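Local coordinates for melanin biosynthesis protein TyrA, putative (PDB 2IIZ) that binds heme b and probably works as a peroxidase of the dye-decolorizing (DyP-type) family, at residues D102-L107 and S297-P302; T148-G153 and K199-I204; G159-E164 and S238-R243. One frame throughout, in Å; residues are numbered along the deposited sequence.

Contact 1. Residues D102-L107 and S297-P302; sequences DLFVHL and SSFFAP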
loop_
_atom_site.group_PDB
_atom_site.type_symbol
_atom_site.label_atom_id
_atom_site.label_comp_id
_atom_site.label_asym_id
_atom_site.label_seq_id
_atom_site.Cartn_x
_atom_site.Cartn_y
_atom_site.Cartn_z
ATOM N N ASP A 102 -15.737 12.274 -10.954
ATOM C CA ASP A 102 -15.814 12.419 -12.416
ATOM C C ASP A 102 -15.230 11.227 -13.180
ATOM O O ASP A 102 -15.802 10.770 -14.177
ATOM C CB ASP A 102 -15.100 13.701 -12.876
ATOM C CG ASP A 102 -15.823 14.969 -12.451
ATOM O OD1 ASP A 102 -16.942 14.889 -11.899
ATOM O OD2 ASP A 102 -15.262 16.054 -12.668
ATOM N N LEU A 103 -14.089 10.738 -12.711
ATOM C CA LEU A 103 -13.405 9.627 -13.357
ATOM C C LEU A 103 -12.828 8.650 -12.353
ATOM O O LEU A 103 -12.332 9.041 -11.286
ATOM C CB LEU A 103 -12.264 10.137 -14.226
ATOM C CG LEU A 103 -12.613 11.021 -15.414
ATOM C CD1 LEU A 103 -11.314 11.552 -15.991
ATOM C CD2 LEU A 103 -13.395 10.254 -16.475
ATOM N N PHE A 104 -12.897 7.378 -12.731
ATOM C CA PHE A 104 -12.376 6.276 -11.949
ATOM C C PHE A 104 -11.452 5.464 -12.855
ATOM O O PHE A 104 -11.835 5.068 -13.972
ATOM C CB PHE A 104 -13.542 5.436 -11.430
ATOM C CG PHE A 104 -13.141 4.191 -10.662
ATOM C CD1 PHE A 104 -12.035 4.174 -9.822
ATOM C CD2 PHE A 104 -13.896 3.035 -10.776
ATOM C CE1 PHE A 104 -11.690 3.029 -9.125
ATOM C CE2 PHE A 104 -13.556 1.898 -10.088
ATOM C CZ PHE A 104 -12.444 1.897 -9.255
ATOM N N VAL A 105 -10.235 5.233 -12.358
ATOM C CA VAL A 105 -9.270 4.382 -13.010
ATOM C C VAL A 105 -9.008 3.199 -12.088
ATOM O O VAL A 105 -8.467 3.344 -10.969
ATOM C CB VAL A 105 -7.944 5.128 -13.304
ATOM C CG1 VAL A 105 -6.917 4.193 -13.888
ATOM C CG2 VAL A 105 -8.174 6.277 -14.262
ATOM N N HIS A 106 -9.395 2.028 -12.582
ATOM C CA HIS A 106 -9.307 0.775 -11.859
ATOM C C HIS A 106 -8.196 -0.047 -12.447
ATOM O O HIS A 106 -8.289 -0.469 -13.604
ATOM C CB HIS A 106 -10.610 0.043 -12.057
ATOM C CG HIS A 106 -10.666 -1.298 -11.413
ATOM N ND1 HIS A 106 -11.252 -1.503 -10.182
ATOM C CD2 HIS A 106 -10.232 -2.503 -11.831
ATOM C CE1 HIS A 106 -11.170 -2.780 -9.866
ATOM N NE2 HIS A 106 -10.556 -3.410 -10.849
ATOM N N LEU A 107 -7.150 -0.278 -11.653
ATOM C CA LEU A 107 -5.956 -0.973 -12.142
ATOM C C LEU A 107 -5.644 -2.215 -11.340
ATOM O O LEU A 107 -5.737 -2.212 -10.107
ATOM C CB LEU A 107 -4.734 -0.049 -12.114
ATOM C CG LEU A 107 -4.908 1.313 -12.774
ATOM C CD1 LEU A 107 -3.641 2.157 -12.609
ATOM C CD2 LEU A 107 -5.278 1.178 -14.243
ATOM N N SER A 297 -20.480 5.632 -5.252
ATOM C CA SER A 297 -20.234 6.265 -6.546
ATOM C C SER A 297 -20.806 5.424 -7.683
ATOM O O SER A 297 -20.581 4.207 -7.718
ATOM C CB SER A 297 -18.728 6.413 -6.786
ATOM O OG SER A 297 -18.035 7.018 -5.703
ATOM N N SER A 298 -21.536 6.070 -8.605
ATOM C CA SER A 298 -21.996 5.425 -9.834
ATOM C C SER A 298 -21.121 5.859 -11.016
ATOM O O SER A 298 -20.810 7.052 -11.153
ATOM C CB SER A 298 -23.463 5.777 -10.120
ATOM O OG SER A 298 -24.025 4.901 -11.089
ATOM N N PHE A 299 -20.730 4.890 -11.854
ATOM C CA PHE A 299 -19.925 5.141 -13.056
ATOM C C PHE A 299 -20.462 4.324 -14.234
ATOM O O PHE A 299 -21.260 3.396 -14.065
ATOM C CB PHE A 299 -18.457 4.721 -12.878
ATOM C CG PHE A 299 -17.762 5.288 -11.671
ATOM C CD1 PHE A 299 -17.146 6.532 -11.722
ATOM C CD2 PHE A 299 -17.703 4.568 -10.489
ATOM C CE1 PHE A 299 -16.493 7.055 -10.605
ATOM C CE2 PHE A 299 -17.049 5.078 -9.368
ATOM C CZ PHE A 299 -16.442 6.326 -9.427
ATOM N N PHE A 300 -20.011 4.675 -15.433
ATOM C CA PHE A 300 -20.141 3.799 -16.607
ATOM C C PHE A 300 -18.747 3.642 -17.194
ATOM O O PHE A 300 -18.040 4.623 -17.415
ATOM C CB PHE A 300 -21.117 4.356 -17.659
ATOM C CG PHE A 300 -21.559 3.333 -18.703
ATOM C CD1 PHE A 300 -22.548 2.403 -18.418
ATOM C CD2 PHE A 300 -20.986 3.310 -19.962
ATOM C CE1 PHE A 300 -22.950 1.472 -19.368
ATOM C CE2 PHE A 300 -21.381 2.382 -20.912
ATOM C CZ PHE A 300 -22.364 1.465 -20.616
ATOM N N ALA A 301 -18.372 2.388 -17.428
ATOM C CA ALA A 301 -17.129 2.026 -18.079
ATOM C C ALA A 301 -17.477 1.602 -19.501
ATOM O O ALA A 301 -17.948 0.484 -19.725
ATOM C CB ALA A 301 -16.461 0.883 -17.342
ATOM N N PRO A 302 -17.258 2.490 -20.477
ATOM C CA PRO A 302 -17.640 2.063 -21.825
ATOM C C PRO A 302 -16.670 1.043 -22.437
ATOM O O PRO A 302 -15.653 0.671 -21.836
ATOM C CB PRO A 302 -17.635 3.373 -22.631
ATOM C CG PRO A 302 -17.379 4.486 -21.640
ATOM C CD PRO A 302 -16.700 3.854 -20.475
#

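Contact 2. Residues T148-G153 and K199-I204; sequences TGFVDG and KKQEDI. With HEM (protoporphyrin IX containing Fe), chain C.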
loop_
_atom_site.group_PDB
_atom_site.type_symbol
_atom_site.label_atom_id
_atom_site.label_comp_id
_atom_site.label_asym_id
_atom_site.label_seq_id
_atom_site.Cartn_x
_atom_site.Cartn_y
_atom_site.Cartn_z
ATOM N N THR A 148 -12.737 -9.980 7.223
ATOM C CA THR A 148 -13.563 -10.730 8.180
ATOM C C THR A 148 -13.112 -12.194 8.359
ATOM O O THR A 148 -13.485 -12.846 9.335
ATOM C CB THR A 148 -15.066 -10.707 7.792
ATOM O OG1 THR A 148 -15.244 -11.070 6.412
ATOM C CG2 THR A 148 -15.608 -9.332 7.967
ATOM N N GLY A 149 -12.306 -12.701 7.420
ATOM C CA GLY A 149 -11.801 -14.072 7.461
ATOM C C GLY A 149 -12.652 -15.047 6.660
ATOM O O GLY A 149 -12.356 -16.243 6.655
ATOM N N PHE A 150 -13.700 -14.541 5.992
ATOM C CA PHE A 150 -14.583 -15.324 5.106
ATOM C C PHE A 150 -14.226 -15.125 3.642
ATOM O O PHE A 150 -13.884 -14.011 3.239
ATOM C CB PHE A 150 -16.041 -14.882 5.288
ATOM C CG PHE A 150 -16.663 -15.371 6.566
ATOM C CD1 PHE A 150 -16.329 -14.782 7.780
ATOM C CD2 PHE A 150 -17.582 -16.423 6.557
ATOM C CE1 PHE A 150 -16.887 -15.227 8.956
ATOM C CE2 PHE A 150 -18.146 -16.873 7.747
ATOM C CZ PHE A 150 -17.804 -16.276 8.939
ATOM N N VAL A 151 -14.314 -16.193 2.848
ATOM C CA VAL A 151 -13.959 -16.164 1.434
ATOM C C VAL A 151 -14.953 -15.312 0.680
ATOM O O VAL A 151 -16.142 -15.550 0.772
ATOM C CB VAL A 151 -13.952 -17.600 0.815
ATOM C CG1 VAL A 151 -13.719 -17.586 -0.712
ATOM C CG2 VAL A 151 -12.896 -18.483 1.479
ATOM N N ASP A 152 -14.466 -14.319 -0.064
ATOM C CA ASP A 152 -15.324 -13.439 -0.875
ATOM C C ASP A 152 -15.094 -13.792 -2.339
ATOM O O ASP A 152 -13.929 -13.859 -2.772
ATOM C CB ASP A 152 -14.953 -11.973 -0.632
ATOM C CG ASP A 152 -15.936 -10.977 -1.284
ATOM O OD1 ASP A 152 -17.155 -11.258 -1.399
ATOM O OD2 ASP A 152 -15.474 -9.890 -1.683
ATOM N N GLY A 153 -16.186 -14.022 -3.086
ATOM C CA GLY A 153 -16.135 -14.283 -4.546
ATOM C C GLY A 153 -16.886 -15.518 -5.058
ATOM O O GLY A 153 -17.174 -15.659 -6.258
ATOM N N LYS A 199 -19.773 -19.146 15.491
ATOM C CA LYS A 199 -21.117 -19.453 15.013
ATOM C C LYS A 199 -21.904 -18.185 14.653
ATOM O O LYS A 199 -22.668 -18.183 13.688
ATOM C CB LYS A 199 -21.881 -20.257 16.076
ATOM C CG LYS A 199 -23.283 -20.749 15.651
ATOM C CD LYS A 199 -23.233 -21.628 14.394
ATOM C CE LYS A 199 -24.572 -22.313 14.138
ATOM N NZ LYS A 199 -24.444 -23.444 13.171
ATOM N N LYS A 200 -21.721 -17.109 15.419
ATOM C CA LYS A 200 -22.402 -15.842 15.112
ATOM C C LYS A 200 -21.930 -15.258 13.799
ATOM O O LYS A 200 -22.752 -14.797 12.987
ATOM C CB LYS A 200 -22.183 -14.794 16.205
ATOM C CG LYS A 200 -22.569 -15.273 17.585
ATOM C CD LYS A 200 -23.322 -14.231 18.393
ATOM C CE LYS A 200 -24.035 -14.887 19.573
ATOM N NZ LYS A 200 -25.088 -14.012 20.127
ATOM N N GLN A 201 -20.606 -15.274 13.603
ATOM C CA GLN A 201 -19.999 -14.797 12.374
ATOM C C GLN A 201 -20.625 -15.544 11.216
ATOM O O GLN A 201 -21.072 -14.930 10.252
ATOM C CB GLN A 201 -18.471 -15.025 12.349
ATOM C CG GLN A 201 -17.688 -14.274 13.430
ATOM C CD GLN A 201 -16.175 -14.251 13.216
ATOM O OE1 GLN A 201 -15.672 -14.452 12.106
ATOM N NE2 GLN A 201 -15.441 -13.998 14.290
ATOM N N GLU A 202 -20.643 -16.870 11.330
ATOM C CA GLU A 202 -21.158 -17.753 10.276
ATOM C C GLU A 202 -22.642 -17.478 10.022
ATOM O O GLU A 202 -23.096 -17.538 8.884
ATOM C CB GLU A 202 -20.905 -19.232 10.642
ATOM C CG GLU A 202 -19.386 -19.549 10.753
ATOM C CD GLU A 202 -19.048 -21.005 11.070
ATOM O OE1 GLU A 202 -19.868 -21.702 11.709
ATOM O OE2 GLU A 202 -17.942 -21.451 10.675
ATOM N N ASP A 203 -23.376 -17.165 11.091
ATOM C CA ASP A 203 -24.814 -16.887 11.016
ATOM C C ASP A 203 -25.106 -15.542 10.356
ATOM O O ASP A 203 -26.199 -15.318 9.841
ATOM C CB ASP A 203 -25.433 -16.903 12.420
ATOM C CG ASP A 203 -25.814 -18.304 12.904
ATOM O OD1 ASP A 203 -25.457 -19.320 12.258
ATOM O OD2 ASP A 203 -26.492 -18.374 13.962
ATOM N N ILE A 204 -24.127 -14.647 10.376
ATOM C CA ILE A 204 -24.274 -13.312 9.778
ATOM C C ILE A 204 -24.018 -13.363 8.262
ATOM O O ILE A 204 -24.681 -12.687 7.453
ATOM C CB ILE A 204 -23.315 -12.309 10.490
ATOM C CG1 ILE A 204 -23.937 -11.882 11.810
ATOM C CG2 ILE A 204 -23.022 -11.069 9.643
ATOM C CD1 ILE A 204 -22.914 -11.442 12.793
HETATM C CHA HEM C . -21.771 -12.786 -1.241
HETATM C CHB HEM C . -18.895 -10.301 1.719
HETATM C CHC HEM C . -20.958 -6.196 0.389
HETATM C CHD HEM C . -23.442 -8.567 -2.959
HETATM C C1A HEM C . -20.831 -12.473 -0.294
HETATM C C2A HEM C . -20.038 -13.430 0.447
HETATM C C3A HEM C . -19.243 -12.719 1.266
HETATM C C4A HEM C . -19.512 -11.322 1.056
HETATM C CMA HEM C . -18.210 -13.255 2.272
HETATM C CAA HEM C . -20.119 -14.969 0.297
HETATM C CBA HEM C . -19.129 -15.498 -0.760
HETATM C CGA HEM C . -19.645 -15.258 -2.161
HETATM O O1A HEM C . -19.111 -14.359 -2.876
HETATM O O2A HEM C . -20.598 -15.966 -2.587
HETATM C C1B HEM C . -19.221 -8.985 1.622
HETATM C C2B HEM C . -18.613 -7.926 2.398
HETATM C C3B HEM C . -19.191 -6.778 2.024
HETATM C C4B HEM C . -20.166 -7.097 1.010
HETATM C CMB HEM C . -17.503 -8.170 3.446
HETATM C CAB HEM C . -18.940 -5.343 2.513
HETATM C CBB HEM C . -18.621 -5.099 3.776
HETATM C C1C HEM C . -21.823 -6.498 -0.615
HETATM C C2C HEM C . -22.679 -5.538 -1.259
HETATM C C3C HEM C . -23.377 -6.189 -2.194
HETATM C C4C HEM C . -22.961 -7.577 -2.154
HETATM C CMC HEM C . -22.715 -4.053 -0.865
HETATM C CAC HEM C . -24.435 -5.636 -3.167
HETATM C CBC HEM C . -24.847 -4.361 -3.200
HETATM C C1D HEM C . -23.209 -9.908 -2.829
HETATM C C2D HEM C . -23.742 -10.913 -3.712
HETATM C C3D HEM C . -23.221 -12.233 -3.175
HETATM C C4D HEM C . -22.429 -11.883 -2.025
HETATM C CMD HEM C . -24.656 -10.682 -4.934
HETATM C CAD HEM C . -23.474 -13.649 -3.716
HETATM C CBD HEM C . -24.623 -14.249 -2.922
HETATM C CGD HEM C . -25.159 -15.513 -3.551
HETATM O O1D HEM C . -24.880 -16.620 -2.996
HETATM O O2D HEM C . -25.858 -15.403 -4.592
HETATM N NA HEM C . -20.491 -11.191 0.097
HETATM N NB HEM C . -20.168 -8.448 0.776
HETATM N NC HEM C . -22.004 -7.741 -1.176
HETATM N ND HEM C . -22.443 -10.511 -1.851
HETATM FE FE HEM C . -21.402 -9.494 -0.376
#

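Contact 3. Residues G159-E164 and S238-R243; sequences GRHRQE and SIEILR. With HEM (protoporphyrin IX containing Fe), chain C.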
loop_
_atom_site.group_PDB
_atom_site.type_symbol
_atom_site.label_atom_id
_atom_site.label_comp_id
_atom_site.label_asym_id
_atom_site.label_seq_id
_atom_site.Cartn_x
_atom_site.Cartn_y
_atom_site.Cartn_z
ATOM N N GLY A 159 -16.621 -17.966 -16.014
ATOM C CA GLY A 159 -16.368 -18.016 -17.445
ATOM C C GLY A 159 -17.189 -17.000 -18.221
ATOM O O GLY A 159 -17.213 -15.817 -17.899
ATOM N N ARG A 160 -17.867 -17.476 -19.247
ATOM C CA ARG A 160 -18.600 -16.612 -20.162
ATOM C C ARG A 160 -19.834 -15.999 -19.546
ATOM O O ARG A 160 -20.327 -14.994 -20.048
ATOM C CB ARG A 160 -19.009 -17.385 -21.428
ATOM C CG ARG A 160 -17.933 -17.365 -22.495
ATOM C CD ARG A 160 -17.904 -16.013 -23.202
ATOM N NE ARG A 160 -16.589 -15.380 -23.145
ATOM C CZ ARG A 160 -16.312 -14.171 -23.635
ATOM N NH1 ARG A 160 -17.259 -13.444 -24.229
ATOM N NH2 ARG A 160 -15.075 -13.681 -23.531
ATOM N N HIS A 161 -20.341 -16.595 -18.472
ATOM C CA HIS A 161 -21.450 -15.982 -17.745
ATOM C C HIS A 161 -21.083 -14.591 -17.238
ATOM O O HIS A 161 -21.928 -13.712 -17.200
ATOM C CB HIS A 161 -21.923 -16.856 -16.586
ATOM C CG HIS A 161 -23.301 -16.515 -16.117
ATOM N ND1 HIS A 161 -24.398 -16.554 -16.958
ATOM C CD2 HIS A 161 -23.763 -16.128 -14.904
ATOM C CE1 HIS A 161 -25.477 -16.202 -16.280
ATOM N NE2 HIS A 161 -25.121 -15.940 -15.032
ATOM N N ARG A 162 -19.825 -14.392 -16.849
ATOM C CA ARG A 162 -19.337 -13.064 -16.433
ATOM C C ARG A 162 -19.670 -11.996 -17.464
ATOM O O ARG A 162 -20.184 -10.936 -17.139
ATOM C CB ARG A 162 -17.826 -13.071 -16.265
ATOM C CG ARG A 162 -17.317 -14.077 -15.259
ATOM C CD ARG A 162 -15.816 -14.245 -15.383
ATOM N NE ARG A 162 -15.098 -13.249 -14.606
ATOM C CZ ARG A 162 -14.918 -13.305 -13.286
ATOM N NH1 ARG A 162 -15.406 -14.312 -12.564
ATOM N NH2 ARG A 162 -14.240 -12.339 -12.672
ATOM N N GLN A 163 -19.371 -12.281 -18.717
ATOM C CA GLN A 163 -19.645 -11.318 -19.763
ATOM C C GLN A 163 -21.163 -11.056 -19.829
ATOM O O GLN A 163 -21.611 -9.910 -19.876
ATOM C CB GLN A 163 -19.053 -11.797 -21.103
ATOM C CG GLN A 163 -17.534 -11.474 -21.287
ATOM C CD GLN A 163 -16.607 -12.269 -20.354
ATOM O OE1 GLN A 163 -17.009 -13.285 -19.793
ATOM N NE2 GLN A 163 -15.358 -11.803 -20.194
ATOM N N GLU A 164 -21.934 -12.138 -19.815
ATOM C CA GLU A 164 -23.403 -12.095 -19.856
ATOM C C GLU A 164 -23.978 -11.172 -18.763
ATOM O O GLU A 164 -24.899 -10.386 -19.010
ATOM C CB GLU A 164 -23.945 -13.523 -19.681
ATOM C CG GLU A 164 -25.422 -13.716 -20.015
ATOM C CD GLU A 164 -25.678 -14.009 -21.474
ATOM O OE1 GLU A 164 -24.701 -14.223 -22.231
ATOM O OE2 GLU A 164 -26.869 -14.023 -21.860
ATOM N N SER A 238 -32.692 -15.483 -11.558
ATOM C CA SER A 238 -31.704 -14.883 -10.662
ATOM C C SER A 238 -31.221 -13.514 -11.148
ATOM O O SER A 238 -30.981 -13.304 -12.337
ATOM C CB SER A 238 -30.516 -15.825 -10.476
ATOM O OG SER A 238 -30.942 -17.016 -9.845
ATOM N N ILE A 239 -31.091 -12.597 -10.202
ATOM C CA ILE A 239 -30.654 -11.239 -10.446
ATOM C C ILE A 239 -29.199 -11.163 -9.983
ATOM O O ILE A 239 -28.936 -11.203 -8.772
ATOM C CB ILE A 239 -31.512 -10.269 -9.613
ATOM C CG2 ILE A 239 -31.167 -8.832 -9.894
ATOM N N GLU A 240 -28.268 -11.052 -10.936
ATOM C CA GLU A 240 -26.831 -11.215 -10.651
ATOM C C GLU A 240 -26.026 -9.947 -10.850
ATOM O O GLU A 240 -26.452 -9.044 -11.553
ATOM C CB GLU A 240 -26.238 -12.313 -11.550
ATOM C CG GLU A 240 -26.386 -13.746 -11.023
ATOM C CD GLU A 240 -25.953 -14.782 -12.052
ATOM O OE1 GLU A 240 -26.733 -15.037 -12.994
ATOM O OE2 GLU A 240 -24.833 -15.338 -11.922
ATOM N N ILE A 241 -24.856 -9.896 -10.216
ATOM C CA ILE A 241 -23.834 -8.918 -10.547
ATOM C C ILE A 241 -22.471 -9.610 -10.565
ATOM O O ILE A 241 -22.311 -10.721 -10.022
ATOM C CB ILE A 241 -23.778 -7.745 -9.546
ATOM C CG1 ILE A 241 -23.627 -8.250 -8.113
ATOM C CG2 ILE A 241 -25.018 -6.872 -9.659
ATOM C CD1 ILE A 241 -22.856 -7.292 -7.235
ATOM N N LEU A 242 -21.492 -8.963 -11.186
ATOM C CA LEU A 242 -20.133 -9.465 -11.136
ATOM C C LEU A 242 -19.323 -8.535 -10.265
ATOM O O LEU A 242 -19.017 -7.416 -10.634
ATOM C CB LEU A 242 -19.512 -9.591 -12.532
ATOM C CG LEU A 242 -18.037 -10.013 -12.515
ATOM C CD1 LEU A 242 -17.882 -11.511 -12.253
ATOM C CD2 LEU A 242 -17.355 -9.605 -13.789
ATOM N N ARG A 243 -18.972 -9.013 -9.092
ATOM C CA ARG A 243 -18.206 -8.198 -8.168
ATOM C C ARG A 243 -16.740 -8.338 -8.439
ATOM O O ARG A 243 -16.272 -9.408 -8.829
ATOM C CB ARG A 243 -18.451 -8.644 -6.746
ATOM C CG ARG A 243 -19.815 -8.341 -6.228
ATOM C CD ARG A 243 -20.064 -9.197 -5.007
ATOM N NE ARG A 243 -20.312 -10.591 -5.394
ATOM C CZ ARG A 243 -20.007 -11.662 -4.669
ATOM N NH1 ARG A 243 -19.409 -11.545 -3.481
ATOM N NH2 ARG A 243 -20.299 -12.859 -5.147
HETATM C CHA HEM C . -21.771 -12.786 -1.241
HETATM C CHB HEM C . -18.895 -10.301 1.719
HETATM C CHC HEM C . -20.958 -6.196 0.389
HETATM C CHD HEM C . -23.442 -8.567 -2.959
HETATM C C1A HEM C . -20.831 -12.473 -0.294
HETATM C C2A HEM C . -20.038 -13.430 0.447
HETATM C C3A HEM C . -19.243 -12.719 1.266
HETATM C C4A HEM C . -19.512 -11.322 1.056
HETATM C CMA HEM C . -18.210 -13.255 2.272
HETATM C CAA HEM C . -20.119 -14.969 0.297
HETATM C CBA HEM C . -19.129 -15.498 -0.760
HETATM C CGA HEM C . -19.645 -15.258 -2.161
HETATM O O1A HEM C . -19.111 -14.359 -2.876
HETATM O O2A HEM C . -20.598 -15.966 -2.587
HETATM C C1B HEM C . -19.221 -8.985 1.622
HETATM C C2B HEM C . -18.613 -7.926 2.398
HETATM C C3B HEM C . -19.191 -6.778 2.024
HETATM C C4B HEM C . -20.166 -7.097 1.010
HETATM C CMB HEM C . -17.503 -8.170 3.446
HETATM C CAB HEM C . -18.940 -5.343 2.513
HETATM C CBB HEM C . -18.621 -5.099 3.776
HETATM C C1C HEM C . -21.823 -6.498 -0.615
HETATM C C2C HEM C . -22.679 -5.538 -1.259
HETATM C C3C HEM C . -23.377 -6.189 -2.194
HETATM C C4C HEM C . -22.961 -7.577 -2.154
HETATM C CMC HEM C . -22.715 -4.053 -0.865
HETATM C CAC HEM C . -24.435 -5.636 -3.167
HETATM C CBC HEM C . -24.847 -4.361 -3.200
HETATM C C1D HEM C . -23.209 -9.908 -2.829
HETATM C C2D HEM C . -23.742 -10.913 -3.712
HETATM C C3D HEM C . -23.221 -12.233 -3.175
HETATM C C4D HEM C . -22.429 -11.883 -2.025
HETATM C CMD HEM C . -24.656 -10.682 -4.934
HETATM C CAD HEM C . -23.474 -13.649 -3.716
HETATM C CBD HEM C . -24.623 -14.249 -2.922
HETATM C CGD HEM C . -25.159 -15.513 -3.551
HETATM O O1D HEM C . -24.880 -16.620 -2.996
HETATM O O2D HEM C . -25.858 -15.403 -4.592
HETATM N NA HEM C . -20.491 -11.191 0.097
HETATM N NB HEM C . -20.168 -8.448 0.776
HETATM N NC HEM C . -22.004 -7.741 -1.176
HETATM N ND HEM C . -22.443 -10.511 -1.851
HETATM FE FE HEM C . -21.402 -9.494 -0.376
#

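Contact 1. Residues D102-L107 and S297-P302
F104 and F299 meet through different first torsions. In F104 the ring carbon CG lies trans to the backbone N (chi1 176°), whereas in F299 it lies trans to the carbonyl carbon and beside its own N (chi1 -53°). With these torsions the two side chains cross at about a right angle, and it is the CB of F104, not its ring, that comes down on one face of the F299 ring. This CB is 3.7 Å from the ring centroid, a CH-pi contact displaced toward the rim, where CE1 of F299 is 3.5 Å from CB of F104. The rings themselves meet obliquely, with centroids 5.2 Å apart and planes inclined by 32°, and their closest approach is CD2 of F104 to CE2 of F299 at 4.0 Å. Strand 61-67 runs between strands 103-109 and 291-301 in the sheet, which explains why no hydrogen bond joins the two segments: F104 pairs through its backbone with A65, and F299 reaches over A65 to touch F104. M26 and V183, from strands 21-29 and 179-188, pack against both phenylalanines. At D102 and L103, which both face F27, the strand opens with a classic beta bulge. Sequence from the N-terminal and C-terminal DyP family regions is thus joined in one sheet, and at this point the contact between them is apolar, made of dispersion and a CH-pi contact inside a buried layer.

Contact 2. Residues T148-G153 and K199-I204
F150 reaches from the loop 148-153, part of the heme pocket, to helix 198-205 and touches it with the outer atoms of its ring. CE1 and CZ of F150 each lie 3.7 Å from CB of Q201, and CZ comes to 3.8 Å from the backbone N of E202. The amide oxygen of Q201 approaches the edge of the same ring near its plane, OE1 standing 3.5 Å from CE1 of F150, with ring and amide planes 46° apart. One shell out, that oxygen accepts a hydrogen bond from K209 NZ while NE2 of Q201 donates to the carbonyl of L196; both ends of the amide are thus held, which fixes its rotation beside the ring. The carboxylate of E202 is likewise tied to K209, through the backbone N. On the loop side, T148 OG1 is bonded to D146. Further along, V151, D152 and G153 line the heme: G153, a heme b binding residue, donates from N to propionate oxygen O1A at 3.0 Å, and D152, its CG trans to the backbone N (chi1 -172°), brings OD1, salt-bridged to R243 NH1, to 3.4 Å from heme C4A. The backbone angles of G149 and G153 both call for glycine. In the wider fold this loop follows strand 130-139 and leads to helix 160-166, while W193 of helix 190-193 packs against F150, Q201 and I204, joining the loop and the two helices.

Contact 3. Residues G159-E164 and S238-R243
L242 and R162 form the close-packed side of this contact, H161 and E240 the partly exposed one, where helix 160-166 packs on strand 238-249. In the buried half, CD1 of L242 sits over the centre of one face of the R162 guanidinium, 3.6 Å from CZ of R162. A bend at chi3 (86°) turns this flat group broadside to the methyl while its edge remains available for polar partners: NE donates to the carbonyl of C15, with weaker bonds from NH1 to P157 O and from NH2 to A16 O. P157 also packs against L242. Toward solvent the contact is carried by H161 and E240. They extend from opposite directions, and NE2 of H161 donates to OE1 of E240 over 2.8 Å at a nearly straight 175°. The acceptor lies in the imidazole plane and is met on its syn side, although the donor stands 24° out of the carboxylate plane. The side chain of R243, a heme b binding residue, sets out away from the helix, and its guanidinium lies with one face over heme C3D; NH1 and NH2 donate to heme O1A at 2.9 and 3.0 Å. A leucine in place of R243 would probably leave that propionate oxygen without two of its donors and D152 without its salt-bridge partner. The neighbouring carboxylate may favour a positively charged H161, giving the outer link ionic character while the inner one rests on apolar packing against a guanidinium face.

How the contacts relate
Contacts 1 and 3 reach the same antiparallel sheet, while contact 2 joins a loop to a helix beside the heme. Contacts 2 and 3 share the heme: their centres are 23 Å apart, yet they touch where D152 OD1 meets R243 NH1 in a salt bridge of 3.1 Å, and G153 and R243 converge on the same propionate oxygen. N230 and E155 add further bonds to the heme, and H225 is the axial ligand of its iron. Contact 1 stands apart, with its nearest atoms about 8 Å from contact 3 and about 12 Å from contact 2; the side chain of F299 is about 14 Å from the heme. Along the chain its loop encloses both other contacts.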